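Local coordinates for protein hypothetical dTDP-4-dehydrorhamnose 3,5-epimerase (Sulfolobus tokodaii, PDB 2B9U) that probably catalyses the 3,5-epimerization of a dTDP-4-keto-6-deoxy sugar in dTDP-L-rhamnose biosynthesis, working as a homodimer with a jelly-roll fold, at residues K54-G59 with E156-D161; R79-A84 with I150-K155. All coordinates share one frame; numbering follows the deposited sequence.

Contact 1. Residues K54-G59 with E156-D161; sequences KGVVRG and EVIISD
The flat groups here are backbone carbonyls, and those of Gly55 and Ile158 are used differently. Ile158 N sits well above the plane of the Gly55 carbonyl, 57° out of it, and bonds to Gly55 O at 3.1 Å; Gln121 NE2 also donates to this oxygen. Val57 N reaches Ile158 O at 2.8 Å, and this donor lies much nearer its carbonyl's plane. The two bonds flank Val56, which lies beside Ile158 with the CA atoms 4.2 Å apart, and Val56 CA adds a C-H...O contact to Ile158 O. Water carries the pairing further at both ends: one molecule donates to Lys54 O and Glu156 O, another accepts from Ser160 N and donates to Val57 O.

The side chains then fall on two sides. Val56 CG2 comes against Ile158 CB at 3.6 Å, and Arg24 of the second subunit packs on both residues. Val57 divides its methyls: chi1 174° swings CG1 away from the backbone N and sets CG2 on the far side from the carbonyl carbon, which puts CG1 alongside Ile159 CD1 (4.2 Å) and CG2 on Val157 CG1 (3.8 Å). Ile159 O accepts a bond from Lys23 NZ of the second subunit, and Ser160 OG caps the following helix at Asp163 N. The hydrogen-bond pattern is that of one isolated parallel beta bridge, joining the loop before helix 161-164 to segment 54-59, which runs into strand 57-63 of the cupin jelly roll.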
loop_
_atom_site.group_PDB
_atom_site.type_symbol
_atom_site.label_atom_id
_atom_site.label_comp_id
_atom_site.label_asym_id
_atom_site.label_seq_id
_atom_site.Cartn_x
_atom_site.Cartn_y
_atom_site.Cartn_z
ATOM N N LYS A 54 -9.733 -15.689 -8.956
ATOM C CA LYS A 54 -10.703 -16.379 -8.102
ATOM C C LYS A 54 -10.347 -17.846 -7.861
ATOM O O LYS A 54 -10.021 -18.591 -8.795
ATOM C CB LYS A 54 -12.105 -16.263 -8.697
ATOM C CG LYS A 54 -13.217 -16.980 -7.937
ATOM C CD LYS A 54 -14.595 -16.686 -8.548
ATOM C CE LYS A 54 -15.683 -17.571 -7.924
ATOM N NZ LYS A 54 -17.041 -17.388 -8.551
ATOM N N GLY A 55 -10.405 -18.245 -6.591
ATOM C CA GLY A 55 -10.134 -19.615 -6.193
ATOM C C GLY A 55 -8.699 -19.867 -5.784
ATOM O O GLY A 55 -8.384 -20.928 -5.221
ATOM N N VAL A 56 -7.824 -18.907 -6.079
ATOM C CA VAL A 56 -6.414 -19.028 -5.720
ATOM C C VAL A 56 -6.290 -19.131 -4.202
ATOM O O VAL A 56 -6.986 -18.421 -3.478
ATOM C CB VAL A 56 -5.566 -17.843 -6.300
ATOM C CG1 VAL A 56 -4.252 -17.667 -5.551
ATOM C CG2 VAL A 56 -5.324 -18.059 -7.792
ATOM N N VAL A 57 -5.430 -20.038 -3.741
ATOM C CA VAL A 57 -5.029 -20.103 -2.346
ATOM C C VAL A 57 -3.538 -19.811 -2.261
ATOM O O VAL A 57 -2.755 -20.368 -3.035
ATOM C CB VAL A 57 -5.310 -21.506 -1.749
ATOM C CG1 VAL A 57 -4.747 -21.615 -0.329
ATOM C CG2 VAL A 57 -6.805 -21.823 -1.780
ATOM N N ARG A 58 -3.159 -18.912 -1.349
ATOM C CA ARG A 58 -1.770 -18.638 -1.032
ATOM C C ARG A 58 -1.632 -18.814 0.475
ATOM O O ARG A 58 -2.416 -18.237 1.224
ATOM C CB ARG A 58 -1.383 -17.202 -1.403
ATOM C CG ARG A 58 -1.445 -16.894 -2.891
ATOM C CD ARG A 58 -1.148 -15.423 -3.167
ATOM N NE ARG A 58 -1.481 -15.048 -4.535
ATOM C CZ ARG A 58 -0.604 -14.944 -5.535
ATOM N NH1 ARG A 58 0.683 -15.189 -5.329
ATOM N NH2 ARG A 58 -1.019 -14.581 -6.738
ATOM N N GLY A 59 -0.647 -19.603 0.909
ATOM C CA GLY A 59 -0.386 -19.798 2.338
ATOM C C GLY A 59 -0.014 -21.236 2.685
ATOM O O GLY A 59 0.078 -22.080 1.803
ATOM N N GLU A 156 -12.621 -24.963 -6.783
ATOM C CA GLU A 156 -11.606 -24.859 -7.837
ATOM C C GLU A 156 -10.396 -24.099 -7.309
ATOM O O GLU A 156 -10.152 -22.959 -7.673
ATOM C CB GLU A 156 -12.177 -24.193 -9.094
ATOM C CG GLU A 156 -13.533 -24.751 -9.575
ATOM C CD GLU A 156 -14.700 -24.426 -8.636
ATOM O OE1 GLU A 156 -14.609 -23.440 -7.866
ATOM O OE2 GLU A 156 -15.716 -25.166 -8.671
ATOM N N VAL A 157 -9.646 -24.763 -6.437
ATOM C CA VAL A 157 -8.464 -24.198 -5.803
ATOM C C VAL A 157 -7.305 -24.084 -6.806
ATOM O O VAL A 157 -6.999 -25.048 -7.528
ATOM C CB VAL A 157 -8.048 -25.055 -4.580
ATOM C CG1 VAL A 157 -6.592 -24.778 -4.145
ATOM C CG2 VAL A 157 -9.038 -24.872 -3.415
ATOM N N ILE A 158 -6.687 -22.904 -6.853
ATOM C CA ILE A 158 -5.475 -22.671 -7.653
ATOM C C ILE A 158 -4.295 -22.379 -6.724
ATOM O O ILE A 158 -4.328 -21.463 -5.914
ATOM C CB ILE A 158 -5.685 -21.562 -8.720
ATOM C CG1 ILE A 158 -6.817 -21.966 -9.674
ATOM C CG2 ILE A 158 -4.389 -21.270 -9.502
ATOM C CD1 ILE A 158 -7.438 -20.796 -10.405
ATOM N N ILE A 159 -3.241 -23.167 -6.833
ATOM C CA ILE A 159 -2.234 -23.167 -5.789
ATOM C C ILE A 159 -0.866 -23.528 -6.363
ATOM O O ILE A 159 -0.776 -24.265 -7.338
ATOM C CB ILE A 159 -2.669 -24.113 -4.631
ATOM C CG1 ILE A 159 -1.710 -24.004 -3.439
ATOM C CG2 ILE A 159 -2.863 -25.564 -5.130
ATOM C CD1 ILE A 159 -2.298 -24.498 -2.124
ATOM N N SER A 160 0.192 -22.996 -5.770
ATOM C CA SER A 160 1.525 -23.182 -6.314
ATOM C C SER A 160 2.132 -24.504 -5.827
ATOM O O SER A 160 1.728 -25.049 -4.777
ATOM C CB SER A 160 2.436 -22.029 -5.899
ATOM O OG SER A 160 2.861 -22.227 -4.566
ATOM N N ASP A 161 3.094 -24.996 -6.603
ATOM C CA ASP A 161 3.904 -26.163 -6.240
ATOM C C ASP A 161 4.513 -26.019 -4.840
ATOM O O ASP A 161 4.435 -26.944 -4.039
ATOM C CB ASP A 161 5.029 -26.395 -7.265
ATOM C CG ASP A 161 4.526 -26.953 -8.597
ATOM O OD1 ASP A 161 3.307 -27.180 -8.761
ATOM O OD2 ASP A 161 5.374 -27.176 -9.488
HETATM O O HOH W 1 -10.962 -21.094 -9.444
HETATM O O HOH W 2 -0.285 -20.888 -3.869
#

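Contact 2. Residues R79-A84 with I150-K155; sequences RILDVA and IDWPIK
Apolar side chains of strand 79-86, Leu81 and Val83, meet Ile150, Trp152 and Pro153 of the long loop that follows strand 142-144, and the contact lies on one face of the five-stranded sheet. Trp152 is its middle piece. The six-membered ring of its indole and the side chain of Val83 reach toward each other, and Val83 CG2 touches CH2 obliquely at 3.5 Å. The carbonyl of Leu81 is at the ring's edge, near its plane, with O 3.6 Å from CZ3. Ile150 CG2 sits centrally on one face of the indole, 3.5 Å from its plane, so the loop packs against its own tryptophan from a residue two positions back. The indole NE1 is held by Tyr147 O, which helps fix how the ring is turned.

In the cupin jelly roll, two sheets pack face to face. Asp82, between Leu81 and Val83 on the strand, points the other way and touches Leu110 and Ile112 of strand 109-112 in the second sheet; the loop therefore covers the outer face.

Val83 sends its branches to different partners: a chi1 of -177° turns CG1 to Ile150 CD1, 3.7 Å away, the two side chains running antiparallel, while CG2 goes to the indole. Beside them Leu81 CD2 bears on Pro153 CD at 3.8 Å and, more loosely, on Trp152 CE3 at 4.2 Å. Lys99 of strand 97-103 flanks both Val83 and Ile150.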
loop_
_atom_site.group_PDB
_atom_site.type_symbol
_atom_site.label_atom_id
_atom_site.label_comp_id
_atom_site.label_asym_id
_atom_site.label_seq_id
_atom_site.Cartn_x
_atom_site.Cartn_y
_atom_site.Cartn_z
ATOM N N ARG A 79 -12.197 -9.665 -3.045
ATOM C CA ARG A 79 -12.725 -10.259 -1.818
ATOM C C ARG A 79 -11.843 -11.444 -1.502
ATOM O O ARG A 79 -11.641 -12.318 -2.362
ATOM C CB ARG A 79 -14.140 -10.822 -2.038
ATOM C CG ARG A 79 -15.281 -9.846 -2.229
ATOM C CD ARG A 79 -16.601 -10.626 -2.417
ATOM N NE ARG A 79 -16.989 -11.414 -1.235
ATOM C CZ ARG A 79 -17.647 -12.579 -1.252
ATOM N NH1 ARG A 79 -17.979 -13.171 -2.398
ATOM N NH2 ARG A 79 -17.944 -13.180 -0.098
ATOM N N ILE A 80 -11.313 -11.495 -0.282
ATOM C CA ILE A 80 -10.561 -12.676 0.144
ATOM C C ILE A 80 -11.095 -13.212 1.480
ATOM O O ILE A 80 -11.664 -12.459 2.268
ATOM C CB ILE A 80 -9.027 -12.400 0.257
ATOM C CG1 ILE A 80 -8.715 -11.523 1.490
ATOM C CG2 ILE A 80 -8.486 -11.810 -1.043
ATOM C CD1 ILE A 80 -7.217 -11.444 1.844
ATOM N N LEU A 81 -10.924 -14.509 1.715
ATOM C CA LEU A 81 -11.108 -15.058 3.047
ATOM C C LEU A 81 -9.710 -15.189 3.605
ATOM O O LEU A 81 -8.949 -16.036 3.174
ATOM C CB LEU A 81 -11.800 -16.431 3.027
ATOM C CG LEU A 81 -11.960 -17.116 4.408
ATOM C CD1 LEU A 81 -12.819 -16.266 5.360
ATOM C CD2 LEU A 81 -12.534 -18.530 4.254
ATOM N N ASP A 82 -9.388 -14.333 4.557
ATOM C CA ASP A 82 -8.065 -14.252 5.120
ATOM C C ASP A 82 -7.975 -15.037 6.427
ATOM O O ASP A 82 -8.899 -14.997 7.243
ATOM C CB ASP A 82 -7.724 -12.798 5.380
ATOM C CG ASP A 82 -6.261 -12.580 5.468
ATOM O OD1 ASP A 82 -5.577 -12.914 4.482
ATOM O OD2 ASP A 82 -5.799 -12.114 6.522
ATOM N N VAL A 83 -6.871 -15.757 6.613
ATOM C CA VAL A 83 -6.719 -16.642 7.770
ATOM C C VAL A 83 -5.350 -16.445 8.430
ATOM O O VAL A 83 -4.344 -16.235 7.738
ATOM C CB VAL A 83 -6.883 -18.138 7.371
ATOM C CG1 VAL A 83 -6.793 -19.036 8.585
ATOM C CG2 VAL A 83 -8.199 -18.370 6.637
ATOM N N ALA A 84 -5.328 -16.487 9.766
ATOM C CA ALA A 84 -4.093 -16.478 10.560
ATOM C C ALA A 84 -4.131 -17.650 11.520
ATOM O O ALA A 84 -5.108 -17.806 12.236
ATOM C CB ALA A 84 -3.996 -15.200 11.340
ATOM N N ILE A 150 -7.187 -25.771 6.573
ATOM C CA ILE A 150 -8.338 -24.898 6.564
ATOM C C ILE A 150 -9.343 -25.423 5.566
ATOM O O ILE A 150 -8.974 -25.981 4.529
ATOM C CB ILE A 150 -7.905 -23.442 6.175
ATOM C CG1 ILE A 150 -6.940 -22.852 7.227
ATOM C CG2 ILE A 150 -9.107 -22.534 5.934
ATOM C CD1 ILE A 150 -7.546 -22.645 8.634
ATOM N N ASP A 151 -10.621 -25.230 5.878
ATOM C CA ASP A 151 -11.704 -25.569 4.974
ATOM C C ASP A 151 -12.057 -24.296 4.198
ATOM O O ASP A 151 -12.620 -23.356 4.746
ATOM C CB ASP A 151 -12.889 -26.115 5.800
ATOM C CG ASP A 151 -14.042 -26.614 4.944
ATOM O OD1 ASP A 151 -13.855 -26.896 3.745
ATOM O OD2 ASP A 151 -15.155 -26.729 5.484
ATOM N N TRP A 152 -11.661 -24.262 2.928
ATOM C CA TRP A 152 -11.821 -23.109 2.045
ATOM C C TRP A 152 -13.132 -23.242 1.275
ATOM O O TRP A 152 -13.518 -24.358 0.929
ATOM C CB TRP A 152 -10.650 -23.052 1.055
ATOM C CG TRP A 152 -9.281 -22.921 1.720
ATOM C CD1 TRP A 152 -8.327 -23.893 1.837
ATOM C CD2 TRP A 152 -8.743 -21.756 2.353
ATOM N NE1 TRP A 152 -7.233 -23.410 2.505
ATOM C CE2 TRP A 152 -7.454 -22.096 2.827
ATOM C CE3 TRP A 152 -9.221 -20.455 2.559
ATOM C CZ2 TRP A 152 -6.633 -21.180 3.493
ATOM C CZ3 TRP A 152 -8.404 -19.545 3.224
ATOM C CH2 TRP A 152 -7.126 -19.916 3.689
ATOM N N PRO A 153 -13.819 -22.111 1.003
ATOM C CA PRO A 153 -15.148 -22.197 0.355
ATOM C C PRO A 153 -15.169 -22.522 -1.149
ATOM O O PRO A 153 -16.132 -23.126 -1.631
ATOM C CB PRO A 153 -15.773 -20.821 0.631
ATOM C CG PRO A 153 -14.609 -19.905 0.821
ATOM C CD PRO A 153 -13.435 -20.722 1.314
ATOM N N ILE A 154 -14.131 -22.140 -1.886
ATOM C CA ILE A 154 -14.105 -22.382 -3.333
ATOM C C ILE A 154 -13.382 -23.687 -3.640
ATOM O O ILE A 154 -12.274 -23.939 -3.142
ATOM C CB ILE A 154 -13.538 -21.178 -4.120
ATOM C CG1 ILE A 154 -14.461 -19.966 -3.948
ATOM C CG2 ILE A 154 -13.369 -21.512 -5.615
ATOM C CD1 ILE A 154 -13.831 -18.652 -4.338
ATOM N N LYS A 155 -14.046 -24.499 -4.461
ATOM C CA LYS A 155 -13.666 -25.861 -4.785
ATOM C C LYS A 155 -12.550 -25.885 -5.827
ATOM O O LYS A 155 -11.638 -26.718 -5.761
ATOM C CB LYS A 155 -14.912 -26.576 -5.337
ATOM C CG LYS A 155 -14.840 -28.088 -5.468
ATOM C CD LYS A 155 -16.267 -28.639 -5.682
ATOM C CE LYS A 155 -17.090 -28.615 -4.358
ATOM N NZ LYS A 155 -18.470 -28.014 -4.498
#

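In the fold
Going from the N terminus, the chain enters contact 1 at residues 54-59, then reaches strand 79-86 and contact 2. After the remaining strands it returns as one continuous loop, which meets 79-84 first, through residues 150-155, and 54-59 next, through 156-161. Contact 2 closes the inner loop, from residue 84 to 150, and contact 1 a wider one around it, from 59 to 156; the two nest without crossing. Both hold this returning loop to the same five-stranded sheet, with centres about 10 Å apart. They touch directly: Gly55 CA is 3.8 Å from Ile154 CG2, and Val57 CG1 packs near the Trp152 indole. The Cys144-Cys166 disulfide ties together the chain on either side of the loop.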